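Local coordinates for intradiol ring-cleavage dioxygenase (Streptomyces sp. SirexAA-E, PDB 4ILV), which probably catalyses the intradiol ring cleavage of catechol-type aromatic compounds by dioxygen at a mononuclear iron(III) centre, at residues H130-A135 / T144-F149; D85-D90 / A101-Q106; V63-S68 / L116-P121. All blocks are in the same frame, centred on the assembly; numbering follows the deposited sequence.

In the fold
From the N terminus, segment 63-68 opens contact 3 on strand 64-72, an inner strand of the mixed sheet. The chain then crosses to the antiparallel sheet, where 85-90 pairs with 101-106 and contact 2 closes a loop of ten residues. It returns through 116-121, which closes contact 3, so contact 2 is nested inside the larger loop. Contact 1 follows in series as the hairpin 130-135/144-149. Contacts 1 and 2 share one sheet, because strands 83-87 and 130-136 are neighbours joined by backbone bonds. Contact 3 ties in the other sheet: Q88 reaches T118 and I119, while P121 packs on H130, I131 and F149.

Contact 1 of 3, residues H130-A135 / T144-F149; sequences HIHVKA and TTQLYF. With FE (Fe (III) ion), chain C.
The carbonyl oxygen of T145 is gripped by two donors, the backbone N of V133 at 3.0 Å and a water at 2.9 Å. That water lies in the ring plane of H132 and accepts from H132 ND1 at 2.8 Å. With ND1 acting as the donor, H132 NE2 is turned to the iron(III) ion, 2.3 Å away. H130 NE2 binds the same iron at 2.2 Å, and Y95 and Y124 complete a two-histidine, two-tyrosine set, the hallmark of intradiol dioxygenases. The two histidines sit two residues apart on one strand and so share a face. Their first torsions are opposite in sign, 61° for H130 and -68° for H132, and swing the rings together onto the metal. T128 O takes the bond from H130 ND1 and, with the iron at NE2, fixes the rotation of that ring.

Q146 lies alongside H132, its amide turned 50° from that ring, while its OE1 passes 3.5 Å from H130 CD2 and is held by R127. Further along this face K134 runs beside T144, and the bend at its last torsion brings NZ to T144 OG1 at 2.8 Å; E41 is a second partner for the charge.

The face of I131, V133, T145 and L147 is mostly apolar; T145 turns its OG1 to P37 O and its methyl to V133, with V133 CG1 meeting T145 CG2 at 3.5 Å. I131 CD1 crosses to F149 CZ. Reciprocal backbone bonds, I131 with L147 and V133 with T145, fix the antiparallel register of this hairpin. Strand 143-148 is an outermost strand of its sheet, whereas strand 130-136 has strand 83-87 on its other side, where W87 stacks on H132; V133 and L147 face F182 and F180 of strand 175-183.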
# COMPACT_ATOMS: atom_id res chain seq x y z
N HIS A 130 -1.17 5.90 6.81
CA HIS A 130 -1.42 4.62 6.13
C HIS A 130 -1.50 4.75 4.61
O HIS A 130 -1.80 5.80 4.08
CB HIS A 130 -2.74 4.00 6.62
CG HIS A 130 -3.94 4.87 6.36
ND1 HIS A 130 -4.22 5.98 7.11
CD2 HIS A 130 -4.90 4.80 5.40
CE1 HIS A 130 -5.32 6.56 6.64
NE2 HIS A 130 -5.75 5.87 5.60
N ILE A 131 -1.27 3.63 3.93
CA ILE A 131 -1.52 3.51 2.50
C ILE A 131 -2.55 2.40 2.29
O ILE A 131 -2.41 1.31 2.85
CB ILE A 131 -0.23 3.13 1.76
CG1 ILE A 131 0.76 4.30 1.79
CG2 ILE A 131 -0.52 2.74 0.32
CD1 ILE A 131 2.14 3.93 1.22
N HIS A 132 -3.58 2.66 1.50
CA HIS A 132 -4.59 1.64 1.25
C HIS A 132 -4.18 0.71 0.11
O HIS A 132 -3.54 1.15 -0.83
CB HIS A 132 -5.93 2.27 0.89
CG HIS A 132 -6.58 3.03 2.00
ND1 HIS A 132 -7.43 2.43 2.90
CD2 HIS A 132 -6.54 4.35 2.33
CE1 HIS A 132 -7.87 3.34 3.75
NE2 HIS A 132 -7.33 4.51 3.44
N VAL A 133 -4.57 -0.55 0.19
CA VAL A 133 -4.29 -1.49 -0.89
C VAL A 133 -5.36 -2.59 -1.00
O VAL A 133 -5.84 -3.13 0.00
CB VAL A 133 -2.87 -2.11 -0.76
CG1 VAL A 133 -2.73 -2.92 0.55
CG2 VAL A 133 -2.53 -3.00 -1.98
N LYS A 134 -5.74 -2.89 -2.24
CA LYS A 134 -6.54 -4.08 -2.53
C LYS A 134 -5.68 -5.06 -3.32
O LYS A 134 -5.08 -4.67 -4.32
CB LYS A 134 -7.78 -3.72 -3.34
CG LYS A 134 -8.87 -3.03 -2.54
CD LYS A 134 -9.98 -2.56 -3.43
CE LYS A 134 -11.06 -1.87 -2.63
NZ LYS A 134 -11.91 -2.86 -1.93
N ALA A 135 -5.64 -6.32 -2.88
CA ALA A 135 -4.86 -7.36 -3.54
C ALA A 135 -5.78 -8.45 -4.06
O ALA A 135 -6.65 -8.93 -3.33
CB ALA A 135 -3.82 -7.97 -2.57
N THR A 144 -8.94 -6.57 0.89
CA THR A 144 -8.82 -5.14 1.15
C THR A 144 -8.09 -4.92 2.46
O THR A 144 -8.45 -5.50 3.49
CB THR A 144 -10.20 -4.47 1.26
OG1 THR A 144 -10.90 -4.61 0.02
CG2 THR A 144 -10.07 -2.97 1.61
N THR A 145 -7.06 -4.08 2.44
CA THR A 145 -6.25 -3.89 3.64
C THR A 145 -5.50 -2.57 3.63
O THR A 145 -5.69 -1.74 2.74
CB THR A 145 -5.29 -5.10 3.86
OG1 THR A 145 -4.68 -5.02 5.14
CG2 THR A 145 -4.22 -5.17 2.78
N GLN A 146 -4.66 -2.36 4.64
CA GLN A 146 -3.87 -1.14 4.73
C GLN A 146 -2.44 -1.42 5.17
O GLN A 146 -2.17 -2.44 5.80
CB GLN A 146 -4.52 -0.18 5.74
CG GLN A 146 -5.94 0.16 5.42
CD GLN A 146 -6.56 1.10 6.43
OE1 GLN A 146 -5.85 1.89 7.08
NE2 GLN A 146 -7.88 1.04 6.57
N LEU A 147 -1.53 -0.50 4.86
CA LEU A 147 -0.16 -0.59 5.36
C LEU A 147 0.16 0.55 6.31
O LEU A 147 -0.21 1.70 6.04
CB LEU A 147 0.82 -0.59 4.19
CG LEU A 147 0.54 -1.61 3.09
CD1 LEU A 147 1.58 -1.49 1.98
CD2 LEU A 147 0.48 -3.04 3.63
N TYR A 148 0.86 0.24 7.40
CA TYR A 148 1.19 1.25 8.41
C TYR A 148 2.69 1.51 8.49
O TYR A 148 3.48 0.75 7.94
CB TYR A 148 0.65 0.85 9.79
CG TYR A 148 -0.86 0.77 9.83
CD1 TYR A 148 -1.62 1.93 9.90
CD2 TYR A 148 -1.52 -0.45 9.80
CE1 TYR A 148 -3.00 1.88 9.94
CE2 TYR A 148 -2.90 -0.51 9.83
CZ TYR A 148 -3.63 0.67 9.90
OH TYR A 148 -5.01 0.64 9.94
N PHE A 149 3.04 2.58 9.19
CA PHE A 149 4.41 3.07 9.31
C PHE A 149 4.92 2.88 10.71
O PHE A 149 4.20 3.13 11.67
CB PHE A 149 4.45 4.57 8.95
CG PHE A 149 4.19 4.84 7.50
CD1 PHE A 149 5.22 5.17 6.65
CD2 PHE A 149 2.91 4.72 6.99
CE1 PHE A 149 4.98 5.39 5.30
CE2 PHE A 149 2.65 4.95 5.64
CZ PHE A 149 3.70 5.29 4.79
FE FE C . -7.51 6.48 4.52
O HOH W 1 -8.15 -0.25 2.80

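Contact 2 of 3, residues D85-D90 / A101-Q106; sequences DFWQAD and AFRGHQ
F102 is the residue most covered across this contact: D90 CA stands over one face of its ring, 4.2 Å from the centroid and 22° off the normal, a CH-pi contact. On the same side of the ring Q88, its CG between backbone N and carbonyl carbon (chi1 68°) and its chain then extended, lays CG and amide against F102 CD1 at the other rim, NE2 3.7 Å from that atom. Q88 NE2 also donates to A89 O at 3.0 Å and to I119 O, while Q88 OE1 is hydrogen-bonded to T118 OG1. A leucine in place of Q88 would have no amide and is likely to leave T118 OG1, I119 O and A89 O without these partners.

F86 and G104 form the hydrogen-bonded pair, F86 N donating to G104 O at 3.0 Å and G104 N donating back, flanked by the non-hydrogen-bonded pairs D85-H105 and W87-R103. Beyond W87 the ladder slackens: Q88 N to F102 O is a weak bond of 3.3 Å, and a water bridges Q88 O and the exposed A101. R103 NH2, held by Y44 O, lies 3.5 Å from W87 CD1. Strand 103-107 forms the sheet edge; strand 83-87 is flanked by 130-136, and F86 packs on I131, V133 and L116.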
# COMPACT_ATOMS: atom_id res chain seq x y z
N ASP A 85 -3.81 -2.72 -6.05
CA ASP A 85 -4.43 -1.44 -6.35
C ASP A 85 -4.25 -0.55 -5.14
O ASP A 85 -4.88 -0.77 -4.10
CB ASP A 85 -5.91 -1.68 -6.66
CG ASP A 85 -6.64 -0.42 -7.16
OD1 ASP A 85 -5.98 0.57 -7.54
OD2 ASP A 85 -7.90 -0.44 -7.20
N PHE A 86 -3.37 0.45 -5.25
CA PHE A 86 -3.02 1.31 -4.13
C PHE A 86 -3.76 2.65 -4.19
O PHE A 86 -3.99 3.19 -5.28
CB PHE A 86 -1.52 1.60 -4.14
CG PHE A 86 -0.64 0.42 -3.81
CD1 PHE A 86 -0.37 0.10 -2.49
CD2 PHE A 86 -0.04 -0.33 -4.81
CE1 PHE A 86 0.47 -0.95 -2.17
CE2 PHE A 86 0.80 -1.39 -4.50
CZ PHE A 86 1.05 -1.71 -3.19
N TRP A 87 -4.16 3.18 -3.04
CA TRP A 87 -4.57 4.58 -2.97
C TRP A 87 -4.19 5.16 -1.60
O TRP A 87 -3.98 4.41 -0.64
CB TRP A 87 -6.06 4.76 -3.32
CG TRP A 87 -7.03 4.27 -2.30
CD1 TRP A 87 -7.76 5.03 -1.42
CD2 TRP A 87 -7.40 2.90 -2.05
NE1 TRP A 87 -8.55 4.23 -0.64
CE2 TRP A 87 -8.35 2.92 -1.00
CE3 TRP A 87 -7.00 1.68 -2.58
CZ2 TRP A 87 -8.92 1.75 -0.49
CZ3 TRP A 87 -7.57 0.51 -2.07
CH2 TRP A 87 -8.51 0.56 -1.03
N GLN A 88 -4.10 6.49 -1.52
CA GLN A 88 -3.56 7.13 -0.31
C GLN A 88 -3.77 8.63 -0.35
O GLN A 88 -4.06 9.19 -1.41
CB GLN A 88 -2.05 6.91 -0.22
CG GLN A 88 -1.27 7.65 -1.32
CD GLN A 88 0.22 7.65 -1.12
OE1 GLN A 88 0.91 6.69 -1.48
NE2 GLN A 88 0.75 8.72 -0.54
N ALA A 89 -3.58 9.28 0.79
CA ALA A 89 -3.64 10.74 0.84
C ALA A 89 -2.35 11.34 0.32
O ALA A 89 -1.31 10.67 0.31
CB ALA A 89 -3.90 11.21 2.27
N ASP A 90 -2.41 12.60 -0.11
CA ASP A 90 -1.21 13.32 -0.52
C ASP A 90 -0.44 13.78 0.71
O ASP A 90 -0.80 13.41 1.83
CB ASP A 90 -1.55 14.48 -1.49
CG ASP A 90 -2.39 15.59 -0.86
OD1 ASP A 90 -2.50 15.68 0.39
OD2 ASP A 90 -2.94 16.40 -1.65
N ALA A 101 -5.36 11.24 -8.71
CA ALA A 101 -4.05 11.47 -8.11
C ALA A 101 -3.87 10.53 -6.91
O ALA A 101 -4.80 10.32 -6.13
CB ALA A 101 -3.88 12.93 -7.70
N PHE A 102 -2.68 9.95 -6.79
CA PHE A 102 -2.36 9.02 -5.72
C PHE A 102 -3.23 7.79 -5.69
O PHE A 102 -3.50 7.21 -4.64
CB PHE A 102 -2.33 9.73 -4.36
CG PHE A 102 -1.14 10.62 -4.22
CD1 PHE A 102 0.10 10.07 -3.95
CD2 PHE A 102 -1.25 11.98 -4.41
CE1 PHE A 102 1.21 10.87 -3.84
CE2 PHE A 102 -0.14 12.80 -4.30
CZ PHE A 102 1.10 12.25 -4.02
N ARG A 103 -3.66 7.40 -6.89
CA ARG A 103 -4.36 6.14 -7.11
C ARG A 103 -3.67 5.46 -8.30
O ARG A 103 -3.42 6.09 -9.33
CB ARG A 103 -5.84 6.39 -7.42
CG ARG A 103 -6.52 7.31 -6.41
CD ARG A 103 -8.00 7.48 -6.70
NE ARG A 103 -8.66 8.36 -5.74
CZ ARG A 103 -9.14 7.96 -4.56
NH1 ARG A 103 -9.73 8.84 -3.75
NH2 ARG A 103 -9.03 6.69 -4.19
N GLY A 104 -3.34 4.19 -8.15
CA GLY A 104 -2.73 3.45 -9.25
C GLY A 104 -2.60 1.97 -8.93
O GLY A 104 -2.36 1.61 -7.78
N HIS A 105 -2.74 1.11 -9.94
CA HIS A 105 -2.63 -0.33 -9.73
C HIS A 105 -1.55 -0.96 -10.60
O HIS A 105 -1.09 -0.36 -11.58
CB HIS A 105 -3.97 -1.03 -9.97
CG HIS A 105 -4.39 -1.05 -11.41
ND1 HIS A 105 -5.27 -0.13 -11.95
CD2 HIS A 105 -4.07 -1.90 -12.42
CE1 HIS A 105 -5.46 -0.41 -13.23
NE2 HIS A 105 -4.74 -1.48 -13.54
N GLN A 106 -1.18 -2.19 -10.23
CA GLN A 106 -0.14 -2.93 -10.93
C GLN A 106 -0.35 -4.43 -10.74
O GLN A 106 -1.16 -4.85 -9.92
CB GLN A 106 1.24 -2.55 -10.39
CG GLN A 106 1.44 -2.92 -8.92
CD GLN A 106 2.75 -2.42 -8.37
OE1 GLN A 106 3.77 -3.12 -8.43
NE2 GLN A 106 2.75 -1.21 -7.81
O HOH W 2 -5.72 10.36 -3.59

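Contact 3 of 3, residues V63-S68 / L116-P121; sequences VPLTVS and LRTIVP
V63-S68 and L116-P121 form an antiparallel ladder in one sheet of the beta sandwich that makes up the intradiol dioxygenase fold. Its register is set by V67 with L116 and L65 with T118, each a reciprocally bonded pair. The L65-T118 pair is uneven: T118 N meets L65 O at 2.7 Å almost head on, whereas L65 N approaches T118 O at 3.0 Å from 46° above the carbonyl plane.

Rotamers decide which groups touch. In T118 the hydroxyl lies trans to the backbone N (chi1 -174°), which lets it hydrogen-bond with Q88 OE1 and leaves CG2 between N and the carbonyl carbon. From there CG2 packs beside L65 CD2 at 3.9 Å, the two side chains pointing the same way. V63 and V120 are likewise side by side. In V120 it is CG2, the branch next to the backbone N, that makes the contact, 3.8 Å from V63 CB. I119 instead tucks CG1 between its N and carbonyl carbon (chi1 45°), which sends that branch away toward F102 while CG2 rests 3.6 Å from V63 O. On the exposed face R117 is extended from CG to NE, and only the start of its chain meets T66, R117 CG lying 3.9 Å from T66 OG1.

L65 and P121 both face I131 and F149, joining this ladder to the iron-bearing sheet, and strand 175-183 flanks the other side of strand 64-72. Past the last backbone bond, V120 N to V63 O, a water spans the two segments, accepting from V63 N at 2.9 Å and donating to V120 O at 2.7 Å.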
# COMPACT_ATOMS: atom_id res chain seq x y z
N VAL A 63 7.70 13.87 1.09
CA VAL A 63 8.87 13.05 1.33
C VAL A 63 8.83 11.80 0.45
O VAL A 63 7.91 10.99 0.56
CB VAL A 63 8.95 12.64 2.82
CG1 VAL A 63 10.15 11.74 3.05
CG2 VAL A 63 9.02 13.90 3.72
N PRO A 64 9.81 11.66 -0.47
CA PRO A 64 9.82 10.50 -1.37
C PRO A 64 9.74 9.20 -0.59
O PRO A 64 10.39 9.06 0.45
CB PRO A 64 11.18 10.61 -2.07
CG PRO A 64 11.50 12.08 -2.04
CD PRO A 64 10.92 12.59 -0.74
N LEU A 65 8.96 8.26 -1.10
CA LEU A 65 8.79 6.96 -0.49
C LEU A 65 8.65 5.95 -1.61
O LEU A 65 7.79 6.10 -2.48
CB LEU A 65 7.53 6.93 0.37
CG LEU A 65 7.12 5.54 0.91
CD1 LEU A 65 8.19 5.06 1.89
CD2 LEU A 65 5.75 5.60 1.59
N THR A 66 9.52 4.94 -1.62
CA THR A 66 9.29 3.76 -2.46
C THR A 66 8.98 2.58 -1.55
O THR A 66 9.71 2.32 -0.59
CB THR A 66 10.49 3.42 -3.36
OG1 THR A 66 10.65 4.44 -4.35
CG2 THR A 66 10.27 2.08 -4.07
N VAL A 67 7.87 1.91 -1.81
CA VAL A 67 7.49 0.71 -1.08
C VAL A 67 7.65 -0.49 -2.02
O VAL A 67 7.17 -0.47 -3.16
CB VAL A 67 6.04 0.80 -0.57
CG1 VAL A 67 5.64 -0.46 0.22
CG2 VAL A 67 5.84 2.07 0.27
N SER A 68 8.32 -1.54 -1.55
CA SER A 68 8.49 -2.74 -2.38
C SER A 68 8.43 -4.04 -1.57
O SER A 68 8.53 -4.02 -0.34
CB SER A 68 9.80 -2.67 -3.16
OG SER A 68 10.91 -2.76 -2.28
N LEU A 116 6.17 0.41 -5.52
CA LEU A 116 5.30 1.59 -5.55
C LEU A 116 6.12 2.82 -5.23
O LEU A 116 6.66 2.93 -4.13
CB LEU A 116 4.19 1.48 -4.51
CG LEU A 116 3.24 2.68 -4.48
CD1 LEU A 116 2.36 2.69 -5.71
CD2 LEU A 116 2.40 2.64 -3.24
N ARG A 117 6.25 3.72 -6.20
CA ARG A 117 6.95 4.97 -5.95
C ARG A 117 5.94 6.06 -5.63
O ARG A 117 5.06 6.34 -6.44
CB ARG A 117 7.78 5.40 -7.16
CG ARG A 117 8.60 6.65 -6.86
CD ARG A 117 9.18 7.25 -8.13
NE ARG A 117 9.76 8.57 -7.89
CZ ARG A 117 10.05 9.44 -8.86
NH1 ARG A 117 9.79 9.12 -10.12
NH2 ARG A 117 10.58 10.62 -8.56
N THR A 118 6.07 6.67 -4.46
CA THR A 118 5.03 7.59 -3.99
C THR A 118 5.65 8.63 -3.06
O THR A 118 6.86 8.84 -3.11
CB THR A 118 3.87 6.78 -3.32
OG1 THR A 118 2.78 7.65 -2.99
CG2 THR A 118 4.35 6.03 -2.06
N ILE A 119 4.85 9.32 -2.26
CA ILE A 119 5.41 10.13 -1.17
C ILE A 119 4.77 9.68 0.13
O ILE A 119 3.75 9.00 0.11
CB ILE A 119 5.26 11.70 -1.38
CG1 ILE A 119 3.87 12.08 -1.87
CG2 ILE A 119 6.26 12.18 -2.43
CD1 ILE A 119 2.78 12.05 -0.80
N VAL A 120 5.35 10.06 1.26
CA VAL A 120 4.80 9.64 2.54
C VAL A 120 3.44 10.32 2.68
O VAL A 120 3.36 11.54 2.58
CB VAL A 120 5.74 10.07 3.68
CG1 VAL A 120 5.14 9.73 5.03
CG2 VAL A 120 7.12 9.39 3.52
N PRO A 121 2.37 9.53 2.86
CA PRO A 121 1.06 10.19 2.98
C PRO A 121 0.96 11.06 4.23
O PRO A 121 1.54 10.73 5.27
CB PRO A 121 0.07 9.03 3.06
CG PRO A 121 0.91 7.84 3.58
CD PRO A 121 2.28 8.06 2.99
O HOH W 3 5.25 13.53 2.54